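Local coordinates for protein spectinomycin 9-adenylyltransferase (Enterococcus faecalis, PDB 6SXJ) that adenylylates the antibiotic spectinomycin at its 9-hydroxyl with ATP, releasing diphosphate and giving the bacterium resistance to spectinomycin but not to streptomycin, at residues R219-L224 with V241-N246; K21-N26 with V51-P56. All blocks are in the same frame, centred on the assembly; numbering follows the deposited sequence.

Interaction 1: residues R219-L224 with V241-N246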
loop_
_atom_site.group_PDB
_atom_site.type_symbol
_atom_site.label_atom_id
_atom_site.label_comp_id
_atom_site.label_asym_id
_atom_site.label_seq_id
_atom_site.Cartn_x
_atom_site.Cartn_y
_atom_site.Cartn_z
ATOM N N ARG A 219 -10.097 21.836 6.856
ATOM C CA ARG A 219 -11.127 21.059 6.176
ATOM C C ARG A 219 -11.213 21.437 4.702
ATOM O O ARG A 219 -11.204 20.568 3.824
ATOM C CB ARG A 219 -12.474 21.272 6.859
ATOM C CG ARG A 219 -13.663 20.996 5.955
ATOM C CD ARG A 219 -14.908 20.741 6.774
ATOM N NE ARG A 219 -15.579 21.978 7.163
ATOM C CZ ARG A 219 -15.769 22.368 8.420
ATOM N NH1 ARG A 219 -15.331 21.622 9.429
ATOM N NH2 ARG A 219 -16.398 23.509 8.666
ATOM N N GLU A 220 -11.304 22.736 4.413
ATOM C CA GLU A 220 -11.313 23.192 3.027
ATOM C C GLU A 220 -10.199 22.524 2.223
ATOM O O GLU A 220 -10.444 21.971 1.145
ATOM C CB GLU A 220 -11.170 24.718 2.976
ATOM C CG GLU A 220 -12.478 25.494 3.116
ATOM C CD GLU A 220 -12.262 27.000 3.255
ATOM O OE1 GLU A 220 -12.979 27.638 4.058
ATOM O OE2 GLU A 220 -11.373 27.549 2.565
ATOM N N ARG A 221 -8.965 22.549 2.741
ATOM C CA ARG A 221 -7.845 21.980 1.993
ATOM C C ARG A 221 -7.917 20.455 1.937
ATOM O O ARG A 221 -7.537 19.854 0.923
ATOM C CB ARG A 221 -6.516 22.438 2.607
ATOM C CG ARG A 221 -6.119 23.868 2.230
ATOM C CD ARG A 221 -4.712 24.230 2.692
ATOM N NE ARG A 221 -4.635 24.480 4.131
ATOM C CZ ARG A 221 -4.697 25.687 4.691
ATOM N NH1 ARG A 221 -4.844 26.770 3.937
ATOM N NH2 ARG A 221 -4.615 25.817 6.009
ATOM N N ILE A 222 -8.407 19.814 2.999
ATOM C CA ILE A 222 -8.505 18.359 3.005
ATOM C C ILE A 222 -9.507 17.888 1.958
ATOM O O ILE A 222 -9.274 16.895 1.255
ATOM C CB ILE A 222 -8.876 17.857 4.413
ATOM C CG1 ILE A 222 -7.690 18.041 5.370
ATOM C CG2 ILE A 222 -9.308 16.394 4.351
ATOM C CD1 ILE A 222 -7.945 17.572 6.800
ATOM N N LEU A 223 -10.646 18.577 1.850
ATOM C CA LEU A 223 -11.641 18.208 0.854
ATOM C C LEU A 223 -11.158 18.510 -0.560
ATOM O O LEU A 223 -11.529 17.803 -1.503
ATOM C CB LEU A 223 -12.952 18.929 1.149
ATOM C CG LEU A 223 -13.692 18.366 2.364
ATOM C CD1 LEU A 223 -14.875 19.245 2.734
ATOM C CD2 LEU A 223 -14.146 16.933 2.097
ATOM N N LEU A 224 -10.324 19.538 -0.731
ATOM C CA LEU A 224 -9.719 19.774 -2.037
ATOM C C LEU A 224 -8.707 18.692 -2.395
ATOM O O LEU A 224 -8.362 18.550 -3.574
ATOM C CB LEU A 224 -9.066 21.158 -2.073
ATOM C CG LEU A 224 -10.019 22.229 -2.615
ATOM C CD1 LEU A 224 -10.946 22.740 -1.508
ATOM C CD2 LEU A 224 -9.265 23.379 -3.267
ATOM N N VAL A 241 -0.533 24.336 2.019
ATOM C CA VAL A 241 -0.534 22.939 2.438
ATOM C C VAL A 241 0.275 22.755 3.713
ATOM O O VAL A 241 0.011 21.838 4.501
ATOM C CB VAL A 241 0.008 22.050 1.302
ATOM C CG1 VAL A 241 0.102 20.603 1.759
ATOM C CG2 VAL A 241 -0.869 22.173 0.058
ATOM N N ASN A 242 1.291 23.594 3.919
ATOM C CA ASN A 242 2.126 23.457 5.105
ATOM C C ASN A 242 1.282 23.473 6.374
ATOM O O ASN A 242 1.494 22.660 7.281
ATOM C CB ASN A 242 3.172 24.574 5.127
ATOM C CG ASN A 242 2.586 25.928 4.788
ATOM O OD1 ASN A 242 1.897 26.087 3.777
ATOM N ND2 ASN A 242 2.855 26.918 5.637
ATOM N N LEU A 243 0.299 24.372 6.444
ATOM C CA LEU A 243 -0.476 24.535 7.673
ATOM C C LEU A 243 -1.267 23.280 8.006
ATOM O O LEU A 243 -1.301 22.837 9.161
ATOM C CB LEU A 243 -1.412 25.735 7.533
ATOM C CG LEU A 243 -0.703 27.007 7.073
ATOM C CD1 LEU A 243 -1.668 28.152 6.889
ATOM C CD2 LEU A 243 0.383 27.374 8.075
ATOM N N THR A 244 -1.934 22.702 7.008
ATOM C CA THR A 244 -2.739 21.514 7.273
ATOM C C THR A 244 -1.858 20.316 7.601
ATOM O O THR A 244 -2.172 19.533 8.504
ATOM C CB THR A 244 -3.636 21.214 6.070
ATOM O OG1 THR A 244 -4.565 22.289 5.880
ATOM C CG2 THR A 244 -4.397 19.931 6.286
ATOM N N ILE A 245 -0.755 20.147 6.867
ATOM C CA ILE A 245 0.212 19.106 7.211
ATOM C C ILE A 245 0.611 19.239 8.676
ATOM O O ILE A 245 0.586 18.266 9.443
ATOM C CB ILE A 245 1.439 19.192 6.283
ATOM C CG1 ILE A 245 1.041 18.879 4.836
ATOM C CG2 ILE A 245 2.537 18.248 6.749
ATOM C CD1 ILE A 245 1.042 17.399 4.506
ATOM N N ASN A 246 0.992 20.454 9.083
ATOM C CA ASN A 246 1.336 20.701 10.479
ATOM C C ASN A 246 0.168 20.348 11.390
ATOM O O ASN A 246 0.336 19.644 12.391
ATOM C CB ASN A 246 1.744 22.164 10.664
ATOM C CG ASN A 246 3.074 22.484 10.009
ATOM O OD1 ASN A 246 3.848 21.581 9.681
ATOM N ND2 ASN A 246 3.345 23.775 9.809
#

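Interaction 2: residues K21-N26 with V51-P56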
loop_
_atom_site.group_PDB
_atom_site.type_symbol
_atom_site.label_atom_id
_atom_site.label_comp_id
_atom_site.label_asym_id
_atom_site.label_seq_id
_atom_site.Cartn_x
_atom_site.Cartn_y
_atom_site.Cartn_z
ATOM N N LYS A 21 3.292 -20.219 -12.217
ATOM C CA LYS A 21 4.168 -20.754 -13.252
ATOM C C LYS A 21 5.636 -20.541 -12.899
ATOM O O LYS A 21 6.471 -21.420 -13.139
ATOM C CB LYS A 21 3.840 -20.109 -14.599
ATOM C CG LYS A 21 4.760 -20.552 -15.733
ATOM C CD LYS A 21 4.369 -19.910 -17.059
ATOM C CE LYS A 21 5.015 -20.628 -18.242
ATOM N NZ LYS A 21 6.398 -21.104 -17.934
ATOM N N HIS A 22 5.972 -19.387 -12.326
ATOM C CA HIS A 22 7.367 -18.986 -12.169
ATOM C C HIS A 22 7.922 -19.229 -10.774
ATOM O O HIS A 22 9.103 -19.561 -10.635
ATOM C CB HIS A 22 7.523 -17.509 -12.522
ATOM C CG HIS A 22 7.246 -17.205 -13.960
ATOM N ND1 HIS A 22 8.181 -17.394 -14.954
ATOM C CD2 HIS A 22 6.135 -16.735 -14.575
ATOM C CE1 HIS A 22 7.660 -17.049 -16.118
ATOM N NE2 HIS A 22 6.420 -16.642 -15.915
ATOM N N LEU A 23 7.114 -19.066 -9.730
ATOM C CA LEU A 23 7.590 -19.385 -8.392
ATOM C C LEU A 23 7.478 -20.871 -8.082
ATOM O O LEU A 23 8.095 -21.338 -7.115
ATOM C CB LEU A 23 6.820 -18.571 -7.356
ATOM C CG LEU A 23 6.906 -17.056 -7.531
ATOM C CD1 LEU A 23 6.164 -16.366 -6.392
ATOM C CD2 LEU A 23 8.356 -16.587 -7.589
ATOM N N LYS A 24 6.699 -21.610 -8.873
ATOM C CA LYS A 24 6.567 -23.074 -8.789
ATOM C C LYS A 24 6.352 -23.458 -7.321
ATOM O O LYS A 24 5.456 -22.906 -6.679
ATOM C CB LYS A 24 7.771 -23.712 -9.470
ATOM C CG LYS A 24 7.864 -23.438 -10.967
ATOM C CD LYS A 24 9.320 -23.347 -11.429
ATOM C CE LYS A 24 9.444 -22.704 -12.811
ATOM N NZ LYS A 24 10.594 -21.757 -12.915
ATOM N N ASN A 25 7.138 -24.383 -6.766
ATOM C CA ASN A 25 6.885 -24.883 -5.418
ATOM C C ASN A 25 7.398 -23.960 -4.320
ATOM O O ASN A 25 7.217 -24.274 -3.137
ATOM C CB ASN A 25 7.515 -26.266 -5.242
ATOM C CG ASN A 25 6.712 -27.363 -5.912
ATOM O OD1 ASN A 25 7.199 -28.029 -6.825
ATOM N ND2 ASN A 25 5.474 -27.554 -5.464
ATOM N N ASN A 26 8.036 -22.843 -4.666
ATOM C CA ASN A 26 8.415 -21.867 -3.654
ATOM C C ASN A 26 7.233 -21.040 -3.167
ATOM O O ASN A 26 7.370 -20.332 -2.163
ATOM C CB ASN A 26 9.497 -20.935 -4.204
ATOM C CG ASN A 26 10.166 -20.111 -3.118
ATOM O OD1 ASN A 26 10.191 -20.501 -1.950
ATOM N ND2 ASN A 26 10.708 -18.962 -3.502
ATOM N N VAL A 51 2.106 -11.973 -1.215
ATOM C CA VAL A 51 2.557 -13.297 -1.626
ATOM C C VAL A 51 3.590 -13.786 -0.624
ATOM O O VAL A 51 4.477 -13.030 -0.209
ATOM C CB VAL A 51 3.145 -13.271 -3.051
ATOM C CG1 VAL A 51 3.694 -14.641 -3.433
ATOM C CG2 VAL A 51 2.105 -12.808 -4.052
ATOM N N VAL A 52 3.479 -15.050 -0.235
ATOM C CA VAL A 52 4.365 -15.650 0.752
ATOM C C VAL A 52 5.097 -16.814 0.105
ATOM O O VAL A 52 4.477 -17.654 -0.559
ATOM C CB VAL A 52 3.599 -16.120 2.000
ATOM C CG1 VAL A 52 4.568 -16.706 3.022
ATOM C CG2 VAL A 52 2.817 -14.966 2.604
ATOM N N VAL A 53 6.410 -16.874 0.329
ATOM C CA VAL A 53 7.289 -17.864 -0.271
ATOM C C VAL A 53 8.108 -18.514 0.837
ATOM O O VAL A 53 8.134 -18.054 1.978
ATOM C CB VAL A 53 8.217 -17.245 -1.336
ATOM C CG1 VAL A 53 7.404 -16.768 -2.528
ATOM C CG2 VAL A 53 9.031 -16.101 -0.734
ATOM N N SER A 54 8.779 -19.606 0.481
ATOM C CA SER A 54 9.585 -20.346 1.442
ATOM C C SER A 54 11.022 -19.841 1.506
ATOM O O SER A 54 11.564 -19.677 2.603
ATOM C CB SER A 54 9.578 -21.835 1.088
ATOM O OG SER A 54 8.425 -22.476 1.605
ATOM N N GLU A 55 11.645 -19.598 0.360
ATOM C CA GLU A 55 13.045 -19.216 0.264
ATOM C C GLU A 55 13.194 -17.989 -0.617
ATOM O O GLU A 55 12.286 -17.646 -1.384
ATOM C CB GLU A 55 13.896 -20.356 -0.315
ATOM C CG GLU A 55 13.896 -21.626 0.510
ATOM C CD GLU A 55 13.764 -22.864 -0.347
ATOM O OE1 GLU A 55 14.302 -22.864 -1.477
ATOM O OE2 GLU A 55 13.123 -23.835 0.111
ATOM N N PRO A 56 14.340 -17.310 -0.543
ATOM C CA PRO A 56 14.551 -16.120 -1.376
ATOM C C PRO A 56 14.403 -16.423 -2.859
ATOM O O PRO A 56 14.459 -17.572 -3.306
ATOM C CB PRO A 56 15.987 -15.695 -1.038
ATOM C CG PRO A 56 16.233 -16.244 0.333
ATOM C CD PRO A 56 15.455 -17.538 0.397
#

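Interaction 1: residues R219-L224 with V241-N246
Arg221 leaves its helix with CG beside its own backbone N, runs extended as far as CD and then bends at chi3 (-75°), which turns its guanidinium group toward Thr244. Thr244 OG1 stands beside its backbone N, on the side facing the arginine, while CG2, anti to that N, turns to Ile222. The two side chains run alongside one another, pointing opposite ways, and Arg221 NE gives Thr244 OG1 a hydrogen bond of 2.8 Å. This bond is nearly straight, 173° at the hydrogen, and the oxygen lies at the edge of the guanidinium group, close to its plane. Farther out, Arg221 NH2 comes obliquely to within 3.5 Å of Leu243 CB, and the same nitrogen forms a salt bridge with Glu217. The guanidinium is thus held at two of its nitrogens, which should restrict its rotation, and the buried charge is probably balanced by the nearby carboxylate. Thr244 OG1 also has a hydrogen bond with ND1 of His218, so both polar partners of the contact are tied to the first turn of helix 216-229. Next to the polar pair the packing is apolar and slight: Ile222 CG1 meets Thr244 CG2 at 3.9 Å. The axes of the segments 219-224 and 241-246 cross at -99°, almost perpendicular, and come within 9.9 Å, so the contact is confined to a small patch and spanned mainly by the long arginine. Within the helical C-terminal domain, Ile222 continues onto Ile185 and Cys189 of helix 181-196 and Ala211 of helix 203-212, while Val241 touches Glu181 and Ile245 rests on Leu188.

Interaction 2: residues K21-N26 with V51-P56
Asn26 and the turn Ser54-Glu55 form the tight part of this contact, which joins the end of helix 8-23 to the end of strand 47-53 in the mixed sheet of the nucleotidyltransferase domain. Four hydrogen bonds hold it. The carboxamide of Asn26, with CG anti to the backbone N (chi1 -167°), reaches along the backbone just beyond the strand. Its OD1 accepts from two successive amides: Glu55 N, at 2.9 Å, lies in the carbonyl plane on a lone pair, whereas Ser54 N, at 3.0 Å, sits above that plane. ND2 of Asn26 donates to Glu55 O over 3.0 Å, the acceptor lying near the amide plane, though ND2 is tilted out of the plane of that carbonyl. Ser54 N is shared, since it also bonds to the main-chain O of Asn26 at 3.1 Å; that same oxygen receives a CA-H...O contact from Val53 CA at 3.1 Å. Toward the interior the contact is apolar: Leu23 CD1 touches Val53 CG1 at 4.1 Å and Val51 CG1 at 4.2 Å, with Leu57 also against Leu23. The loose side faces solvent, where the side chain of Glu55 and the ring of Pro56 add little. In the polar part Asn26 reads the backbone of the turn, not its side chains: one amide meets both the N-H and the C=O of Glu55, which should fix the flip of the carboxamide and the course of the chain leaving the strand.

How the interactions relate
From the N terminus, the chain runs along helix 8-23, enters strand 27-33 and returns through strand 47-53, where interaction 2 closes the excursion by joining the end of the helix to the exit of the second strand. It thus ties helix and sheet together within the nucleotidyltransferase domain. Much later, in the C-terminal helical domain, interaction 1 closes a shorter loop of 16 residues between helices 216-229 and 241-253. The two loops follow one another in series, neither nested nor crossed. Their centres lie about 43 Å apart, on opposite sides of the chain's centre, so each contact lies within its own domain without touching the other.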